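Local coordinates for FrpC operon protein (Neisseria meningitidis, PDB 5EDF) that binds FrpC as its iron-regulated partner and may take part in adhesion, although its precise cellular role is unknown, at residues Leu35-Ala43 with His86-Gly94; Arg104-Thr112 with Gly183-Val191. One frame throughout, in Å; residues are numbered along the deposited sequence.

Contact 1: Leu35-Ala43 with His86-Gly94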
loop_
_atom_site.group_PDB
_atom_site.type_symbol
_atom_site.label_atom_id
_atom_site.label_comp_id
_atom_site.label_asym_id
_atom_site.label_seq_id
_atom_site.Cartn_x
_atom_site.Cartn_y
_atom_site.Cartn_z
ATOM N N LEU A 35 12.842 -1.427 -1.659
ATOM C CA LEU A 35 13.382 -0.604 -0.565
ATOM C C LEU A 35 14.003 0.705 -1.027
ATOM O O LEU A 35 15.030 1.141 -0.484
ATOM C CB LEU A 35 14.376 -1.420 0.271
ATOM C CG LEU A 35 13.826 -2.738 0.855
ATOM C CD1 LEU A 35 14.986 -3.592 1.378
ATOM C CD2 LEU A 35 12.760 -2.496 1.905
ATOM N N ALA A 36 13.368 1.368 -1.981
ATOM C CA ALA A 36 13.929 2.573 -2.569
ATOM C C ALA A 36 14.216 3.691 -1.568
ATOM O O ALA A 36 15.118 4.529 -1.795
ATOM C CB ALA A 36 13.050 3.096 -3.726
ATOM N N ARG A 37 13.467 3.762 -0.467
ATOM C CA ARG A 37 13.780 4.799 0.536
ATOM C C ARG A 37 15.071 4.529 1.332
ATOM O O ARG A 37 15.628 5.442 1.967
ATOM C CB ARG A 37 12.642 5.006 1.522
ATOM C CG ARG A 37 11.432 5.624 0.914
ATOM C CD ARG A 37 10.292 5.757 1.900
ATOM N NE ARG A 37 9.173 6.530 1.406
ATOM C CZ ARG A 37 9.041 7.847 1.491
ATOM N NH1 ARG A 37 9.996 8.588 2.065
ATOM N NH2 ARG A 37 7.957 8.422 1.039
ATOM N N TYR A 38 15.554 3.309 1.240
ATOM C CA TYR A 38 16.729 2.867 2.003
ATOM C C TYR A 38 17.936 2.845 1.097
ATOM O O TYR A 38 18.602 1.829 0.925
ATOM C CB TYR A 38 16.453 1.490 2.607
ATOM C CG TYR A 38 15.253 1.357 3.502
ATOM C CD1 TYR A 38 15.381 1.237 4.855
ATOM C CD2 TYR A 38 13.987 1.211 2.982
ATOM C CE1 TYR A 38 14.281 1.019 5.693
ATOM C CE2 TYR A 38 12.898 0.996 3.804
ATOM C CZ TYR A 38 13.046 0.890 5.139
ATOM O OH TYR A 38 11.960 0.691 5.958
ATOM N N THR A 39 18.222 4.009 0.530
ATOM C CA THR A 39 19.273 4.175 -0.462
ATOM C C THR A 39 20.071 5.433 -0.140
ATOM O O THR A 39 19.636 6.290 0.678
ATOM C CB THR A 39 18.717 4.263 -1.904
ATOM O OG1 THR A 39 17.759 5.348 -1.983
ATOM C CG2 THR A 39 18.033 3.025 -2.298
ATOM N N GLN A 40 21.223 5.535 -0.791
ATOM C CA GLN A 40 22.051 6.731 -0.740
ATOM C C GLN A 40 22.491 7.090 -2.149
ATOM O O GLN A 40 22.485 6.249 -3.040
ATOM C CB GLN A 40 23.258 6.496 0.158
ATOM C CG GLN A 40 22.903 6.296 1.614
ATOM C CD GLN A 40 24.112 6.072 2.482
ATOM O OE1 GLN A 40 25.143 5.592 2.017
ATOM N NE2 GLN A 40 23.996 6.431 3.752
ATOM N N ASP A 41 22.829 8.367 -2.328
ATOM C CA ASP A 41 23.522 8.894 -3.526
ATOM C C ASP A 41 22.783 8.643 -4.844
ATOM O O ASP A 41 23.251 7.901 -5.712
ATOM C CB ASP A 41 24.938 8.343 -3.570
ATOM C CG ASP A 41 25.736 8.684 -2.310
ATOM O OD1 ASP A 41 25.403 9.693 -1.643
ATOM O OD2 ASP A 41 26.691 7.944 -1.989
ATOM N N ASN A 42 21.609 9.249 -4.937
ATOM C CA ASN A 42 20.726 9.169 -6.102
ATOM C C ASN A 42 20.430 7.728 -6.474
ATOM O O ASN A 42 20.507 7.346 -7.639
ATOM C CB ASN A 42 21.305 9.955 -7.301
ATOM C CG ASN A 42 20.221 10.389 -8.314
ATOM O OD1 ASN A 42 19.060 10.611 -7.957
ATOM N ND2 ASN A 42 20.614 10.521 -9.581
ATOM N N ALA A 43 20.108 6.927 -5.453
ATOM C CA ALA A 43 19.776 5.524 -5.633
ATOM C C ALA A 43 20.912 4.691 -6.278
ATOM O O ALA A 43 20.641 3.777 -7.051
ATOM C CB ALA A 43 18.475 5.389 -6.420
ATOM N N HIS A 86 10.771 6.956 -12.531
ATOM C CA HIS A 86 9.651 7.220 -11.632
ATOM C C HIS A 86 10.108 7.228 -10.181
ATOM O O HIS A 86 9.673 8.072 -9.372
ATOM C CB HIS A 86 8.521 6.239 -11.863
ATOM C CG HIS A 86 7.932 6.348 -13.231
ATOM N ND1 HIS A 86 7.002 7.317 -13.556
ATOM C CD2 HIS A 86 8.175 5.662 -14.377
ATOM C CE1 HIS A 86 6.695 7.210 -14.839
ATOM N NE2 HIS A 86 7.388 6.214 -15.360
ATOM N N PHE A 87 10.987 6.279 -9.823
ATOM C CA PHE A 87 11.592 6.264 -8.486
ATOM C C PHE A 87 12.507 7.447 -8.222
ATOM O O PHE A 87 12.529 7.970 -7.105
ATOM C CB PHE A 87 12.341 4.958 -8.236
ATOM C CG PHE A 87 11.442 3.802 -7.926
ATOM C CD1 PHE A 87 11.004 3.608 -6.631
ATOM C CD2 PHE A 87 11.020 2.896 -8.899
ATOM C CE1 PHE A 87 10.194 2.536 -6.308
ATOM C CE2 PHE A 87 10.180 1.829 -8.570
ATOM C CZ PHE A 87 9.772 1.638 -7.314
ATOM N N ILE A 88 13.265 7.887 -9.224
ATOM C CA ILE A 88 14.135 9.043 -9.031
ATOM C C ILE A 88 13.303 10.293 -8.726
ATOM O O ILE A 88 13.632 11.059 -7.831
ATOM C CB ILE A 88 15.028 9.288 -10.259
ATOM C CG1 ILE A 88 16.084 8.192 -10.315
ATOM C CG2 ILE A 88 15.669 10.655 -10.188
ATOM C CD1 ILE A 88 16.788 8.077 -11.597
ATOM N N GLN A 89 12.232 10.506 -9.478
ATOM C CA GLN A 89 11.321 11.588 -9.185
ATOM C C GLN A 89 10.726 11.481 -7.773
ATOM O O GLN A 89 10.656 12.448 -7.016
ATOM C CB GLN A 89 10.238 11.659 -10.259
ATOM C CG GLN A 89 9.237 12.797 -10.062
ATOM C CD GLN A 89 9.843 14.140 -10.323
ATOM O OE1 GLN A 89 10.202 14.447 -11.465
ATOM N NE2 GLN A 89 9.963 14.963 -9.272
ATOM N N PHE A 90 10.281 10.286 -7.428
ATOM C CA PHE A 90 9.729 10.010 -6.106
ATOM C C PHE A 90 10.726 10.342 -5.006
ATOM O O PHE A 90 10.375 10.951 -4.010
ATOM C CB PHE A 90 9.338 8.527 -6.089
ATOM C CG PHE A 90 9.147 7.942 -4.721
ATOM C CD1 PHE A 90 8.001 8.163 -4.020
ATOM C CD2 PHE A 90 10.133 7.137 -4.170
ATOM C CE1 PHE A 90 7.844 7.595 -2.758
ATOM C CE2 PHE A 90 9.960 6.578 -2.910
ATOM C CZ PHE A 90 8.829 6.819 -2.225
ATOM N N LEU A 91 11.973 9.966 -5.202
ATOM C CA LEU A 91 12.978 10.252 -4.186
ATOM C C LEU A 91 13.301 11.754 -4.060
ATOM O O LEU A 91 13.701 12.223 -2.992
ATOM C CB LEU A 91 14.236 9.420 -4.420
ATOM C CG LEU A 91 14.099 7.914 -4.191
ATOM C CD1 LEU A 91 15.359 7.189 -4.633
ATOM C CD2 LEU A 91 13.824 7.655 -2.714
ATOM N N ARG A 92 13.059 12.516 -5.116
ATOM C CA ARG A 92 13.264 13.951 -5.059
ATOM C C ARG A 92 12.165 14.699 -4.331
ATOM O O ARG A 92 12.453 15.506 -3.464
ATOM C CB ARG A 92 13.407 14.506 -6.472
ATOM C CG ARG A 92 14.644 14.007 -7.151
ATOM C CD ARG A 92 14.794 14.545 -8.531
ATOM N NE ARG A 92 15.994 14.029 -9.195
ATOM C CZ ARG A 92 17.220 14.516 -9.035
ATOM N NH1 ARG A 92 17.449 15.553 -8.223
ATOM N NH2 ARG A 92 18.235 13.966 -9.699
ATOM N N ASP A 93 10.913 14.457 -4.692
ATOM C CA ASP A 93 9.813 15.212 -4.071
ATOM C C ASP A 93 8.533 14.436 -3.798
ATOM O O ASP A 93 7.508 15.030 -3.441
ATOM C CB ASP A 93 9.504 16.468 -4.889
ATOM C CG ASP A 93 9.001 16.166 -6.287
ATOM O OD1 ASP A 93 8.796 14.989 -6.604
ATOM O OD2 ASP A 93 8.802 17.130 -7.075
ATOM N N GLY A 94 8.593 13.125 -3.947
ATOM C CA GLY A 94 7.427 12.273 -3.742
ATOM C C GLY A 94 6.397 12.240 -4.862
ATOM O O GLY A 94 5.464 11.427 -4.793
#

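Contact 2: Arg104-Thr112 with Gly183-Val191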
loop_
_atom_site.group_PDB
_atom_site.type_symbol
_atom_site.label_atom_id
_atom_site.label_comp_id
_atom_site.label_asym_id
_atom_site.label_seq_id
_atom_site.Cartn_x
_atom_site.Cartn_y
_atom_site.Cartn_z
ATOM N N ARG A 104 4.057 -3.472 9.849
ATOM C CA ARG A 104 4.400 -3.645 11.271
ATOM C C ARG A 104 3.927 -5.001 11.717
ATOM O O ARG A 104 3.088 -5.617 11.074
ATOM C CB ARG A 104 3.723 -2.597 12.162
ATOM C CG ARG A 104 4.132 -1.213 11.823
ATOM C CD ARG A 104 3.481 -0.210 12.771
ATOM N NE ARG A 104 4.168 -0.286 14.042
ATOM C CZ ARG A 104 5.048 0.604 14.519
ATOM N NH1 ARG A 104 5.320 1.733 13.889
ATOM N NH2 ARG A 104 5.629 0.356 15.667
ATOM N N LYS A 105 4.453 -5.494 12.844
ATOM C CA LYS A 105 3.938 -6.728 13.404
ATOM C C LYS A 105 3.178 -6.443 14.686
ATOM O O LYS A 105 3.773 -6.258 15.724
ATOM C CB LYS A 105 5.059 -7.733 13.612
ATOM C CG LYS A 105 4.545 -9.152 13.930
ATOM C CD LYS A 105 5.625 -10.139 14.223
ATOM C CE LYS A 105 6.229 -9.900 15.565
ATOM N NZ LYS A 105 5.425 -10.605 16.614
ATOM N N ASP A 106 1.865 -6.500 14.589
ATOM C CA ASP A 106 0.957 -6.189 15.696
ATOM C C ASP A 106 -0.317 -6.966 15.538
ATOM O O ASP A 106 -0.703 -7.289 14.432
ATOM C CB ASP A 106 0.602 -4.715 15.676
ATOM C CG ASP A 106 1.732 -3.828 16.135
ATOM O OD1 ASP A 106 2.299 -4.139 17.206
ATOM O OD2 ASP A 106 2.031 -2.806 15.469
ATOM N N ALA A 107 -0.993 -7.233 16.652
ATOM C CA ALA A 107 -2.314 -7.803 16.595
ATOM C C ALA A 107 -3.223 -6.858 15.816
ATOM O O ALA A 107 -3.120 -5.645 15.943
ATOM C CB ALA A 107 -2.853 -8.059 18.032
ATOM N N CYS A 108 -4.102 -7.453 15.023
ATOM C CA CYS A 108 -5.051 -6.710 14.214
ATOM C C CYS A 108 -6.007 -5.960 15.113
ATOM O O CYS A 108 -6.407 -6.477 16.169
ATOM C CB CYS A 108 -5.828 -7.657 13.326
ATOM S SG CYS A 108 -6.699 -6.779 12.031
ATOM N N SER A 109 -6.303 -4.716 14.760
ATOM C CA SER A 109 -7.313 -3.970 15.520
ATOM C C SER A 109 -8.388 -3.384 14.607
ATOM O O SER A 109 -9.104 -2.450 14.988
ATOM C CB SER A 109 -6.663 -2.913 16.422
ATOM O OG SER A 109 -5.887 -1.985 15.703
ATOM N N LEU A 110 -8.518 -3.947 13.410
ATOM C CA LEU A 110 -9.658 -3.646 12.572
ATOM C C LEU A 110 -10.897 -4.225 13.248
ATOM O O LEU A 110 -10.897 -5.375 13.663
ATOM C CB LEU A 110 -9.489 -4.239 11.174
ATOM C CG LEU A 110 -8.284 -3.694 10.378
ATOM C CD1 LEU A 110 -8.330 -4.347 9.008
ATOM C CD2 LEU A 110 -8.249 -2.194 10.268
ATOM N N SER A 111 -11.931 -3.394 13.347
ATOM C CA SER A 111 -13.213 -3.784 13.929
ATOM C C SER A 111 -13.940 -4.840 13.107
ATOM O O SER A 111 -14.180 -4.627 11.913
ATOM C CB SER A 111 -14.103 -2.553 14.009
ATOM O OG SER A 111 -15.284 -2.873 14.716
ATOM N N THR A 112 -14.330 -5.950 13.734
ATOM C CA THR A 112 -15.137 -6.962 13.044
ATOM C C THR A 112 -16.583 -6.499 12.837
ATOM O O THR A 112 -17.351 -7.159 12.140
ATOM C CB THR A 112 -15.169 -8.296 13.825
ATOM O OG1 THR A 112 -15.571 -8.049 15.181
ATOM C CG2 THR A 112 -13.808 -8.959 13.804
ATOM N N GLY A 183 -6.331 -0.055 5.257
ATOM C CA GLY A 183 -5.834 -0.716 6.453
ATOM C C GLY A 183 -6.057 -2.184 6.361
ATOM O O GLY A 183 -7.153 -2.581 5.999
ATOM N N SER A 184 -5.094 -3.011 6.697
ATOM C CA SER A 184 -5.248 -4.439 6.598
ATOM C C SER A 184 -4.412 -5.173 7.602
ATOM O O SER A 184 -3.461 -4.591 8.188
ATOM C CB SER A 184 -4.915 -4.898 5.181
ATOM O OG SER A 184 -3.521 -4.754 4.895
ATOM N N CYS A 185 -4.712 -6.448 7.771
ATOM C CA CYS A 185 -3.946 -7.358 8.618
ATOM C C CYS A 185 -3.696 -8.602 7.797
ATOM O O CYS A 185 -4.640 -9.175 7.260
ATOM C CB CYS A 185 -4.718 -7.696 9.894
ATOM S SG CYS A 185 -5.139 -6.166 10.826
ATOM N N ILE A 186 -2.413 -8.931 7.623
ATOM C CA ILE A 186 -1.975 -10.019 6.752
ATOM C C ILE A 186 -1.004 -10.867 7.554
ATOM O O ILE A 186 0.102 -10.425 7.864
ATOM C CB ILE A 186 -1.292 -9.476 5.480
ATOM C CG1 ILE A 186 -2.255 -8.604 4.698
ATOM C CG2 ILE A 186 -0.729 -10.637 4.619
ATOM C CD1 ILE A 186 -1.671 -7.790 3.568
ATOM N N ASN A 187 -1.409 -12.078 7.887
ATOM C CA ASN A 187 -0.493 -13.059 8.484
ATOM C C ASN A 187 0.202 -12.531 9.746
ATOM O O ASN A 187 1.383 -12.783 9.932
ATOM C CB ASN A 187 0.605 -13.484 7.471
ATOM C CG ASN A 187 0.091 -14.367 6.332
ATOM O OD1 ASN A 187 -1.013 -14.184 5.814
ATOM N ND2 ASN A 187 0.930 -15.317 5.914
ATOM N N GLY A 188 -0.513 -11.802 10.602
ATOM C CA GLY A 188 0.061 -11.279 11.859
ATOM C C GLY A 188 0.692 -9.895 11.738
ATOM O O GLY A 188 1.113 -9.295 12.748
ATOM N N PHE A 189 0.757 -9.399 10.512
ATOM C CA PHE A 189 1.294 -8.071 10.239
ATOM C C PHE A 189 0.175 -7.093 10.008
ATOM O O PHE A 189 -0.913 -7.480 9.555
ATOM C CB PHE A 189 2.223 -8.068 9.012
ATOM C CG PHE A 189 3.387 -8.993 9.162
ATOM C CD1 PHE A 189 4.505 -8.574 9.825
ATOM C CD2 PHE A 189 3.338 -10.319 8.686
ATOM C CE1 PHE A 189 5.590 -9.478 10.036
ATOM C CE2 PHE A 189 4.406 -11.198 8.847
ATOM C CZ PHE A 189 5.519 -10.775 9.539
ATOM N N THR A 190 0.390 -5.837 10.332
ATOM C CA THR A 190 -0.491 -4.783 9.862
ATOM C C THR A 190 0.150 -4.134 8.649
ATOM O O THR A 190 1.371 -3.948 8.607
ATOM C CB THR A 190 -0.789 -3.737 10.929
ATOM O OG1 THR A 190 0.421 -3.083 11.327
ATOM C CG2 THR A 190 -1.445 -4.371 12.162
ATOM N N VAL A 191 -0.681 -3.859 7.643
ATOM C CA VAL A 191 -0.209 -3.354 6.361
ATOM C C VAL A 191 -1.112 -2.185 6.008
ATOM O O VAL A 191 -2.331 -2.366 5.822
ATOM C CB VAL A 191 -0.236 -4.467 5.323
ATOM C CG1 VAL A 191 0.200 -3.956 3.990
ATOM C CG2 VAL A 191 0.664 -5.628 5.804
HETATM O O HOH W 1 -2.283 -8.170 12.199
HETATM O O HOH W 2 0.174 -1.636 13.666
#

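Contact 1: Leu35-Ala43 with His86-Gly94
Leu91 and Ala36 bury the most surface in this contact, and they meet by the leucine's branched end. CD2 of Leu91 lies 3.5 Å from Ala36 O, while its CD1 stands 4.0 Å from Ala43 CB, so one side chain fills the concave side of the chain where Leu35-Ala43 doubles back. The leucine can do this because its CG is anti to the carbonyl carbon (chi1 -69°), which carries both methyls off the helix flank toward the loop. Ala36 O is not left to the methyl alone: Thr39 OG1, just past the type I turn Leu35-Tyr38, donates to it over 2.8 Å, holding the carbonyl that Leu91 packs on. The methyl of Ala36 points at the helix and rests against Phe87, with CB 3.6 Å from CD1 of that ring.

At the exposed side, Asn42 and the Arg37-Phe90 pair come next. Asn42 OD1 lies near one of two modelled positions of Ile88, a contact best treated as doubtful; the same oxygen approaches Arg92 NH2 without a hydrogen bond. Arg37 runs extended from CG to NE and sets one face of its guanidinium over Phe90 CZ, 3.7 Å from NE. The two planes are 84° apart, which excludes a parallel stack; the charge itself is met by Asp100 in a salt bridge.

No hydrogen bond crosses between the segments; the contact is made by van der Waals packing and the guanidinium-ring approach. On the sheet side of helix 84-93, Phe87 and Phe90 pack on strands 61-70 and 98-105, while Trp46 of strand 45-46 backs Ala36 and Thr39.

Contact 2: Arg104-Thr112 with Gly183-Val191
Two backbone hydrogen bonds make Arg104 and Thr190 a hydrogen-bonded antiparallel pair: Arg104 N donates to Thr190 O over 3.0 Å, and Thr190 N returns a bond of 2.8 Å to Arg104 O. Asp106 OD2 forms a salt bridge with Arg104 NE, 3.6 Å apart, within the same segment. Past Lys105 the regular pairing gives out, and Asp106 N reaches Gly188 O only weakly. Water takes over there. One molecule bridges Asp106 OD2 and Thr190 OG1, and another donates to Asp106 O and, weakly, to Phe189 O. OG1 of Thr190 sits between the backbone N and the carbonyl carbon (chi1 62°), a torsion that sets it beside Arg104 CB and within hydrogen-bonding distance of the water it shares with Asp106 OD2.

Here strand 98-105 pairs antiparallel with strand 189-193 of the hairpin formed with 178-186, whose type I' turn runs from Ile186 to Phe189. A disulfide then ties the departing chain to the hairpin's far strand: Cys108 SG and Cys185 SG are 2.1 Å apart, with a chi3 of 78°.

Next to it, Leu110 lays CG 4.0 Å from Cys185 SG and turns CD1 toward Gly183 O, 3.7 Å away; Leu110 also lines the azide pocket, with Ser111, Met114 and Ile162. At the turn end, Lys105 CB packs 3.9 Å from CD1 of Phe189, and that ring extends to Thr26 and Met28 of strand 26-31 and to Val223 of helix 205-224.

In the fold
Both segments of contact 1 precede both of contact 2 in the chain. The centres of the two contacts are 28 Å apart on opposite sides of the chain's centre, and their nearest atoms, about 10 Å apart, do not touch. What connects them is continuous chain: helix 84-93 supplies one side of contact 1, and strand 98-105, which follows it, ends in contact 2. That strand lies inside the large antiparallel sheet, between 61-70 and 189-193. Contact 1 packs a loop against a helix that lies on strands of this sheet, whereas in contact 2 a disulfide links the chain leaving strand 98-105 to strand 178-186.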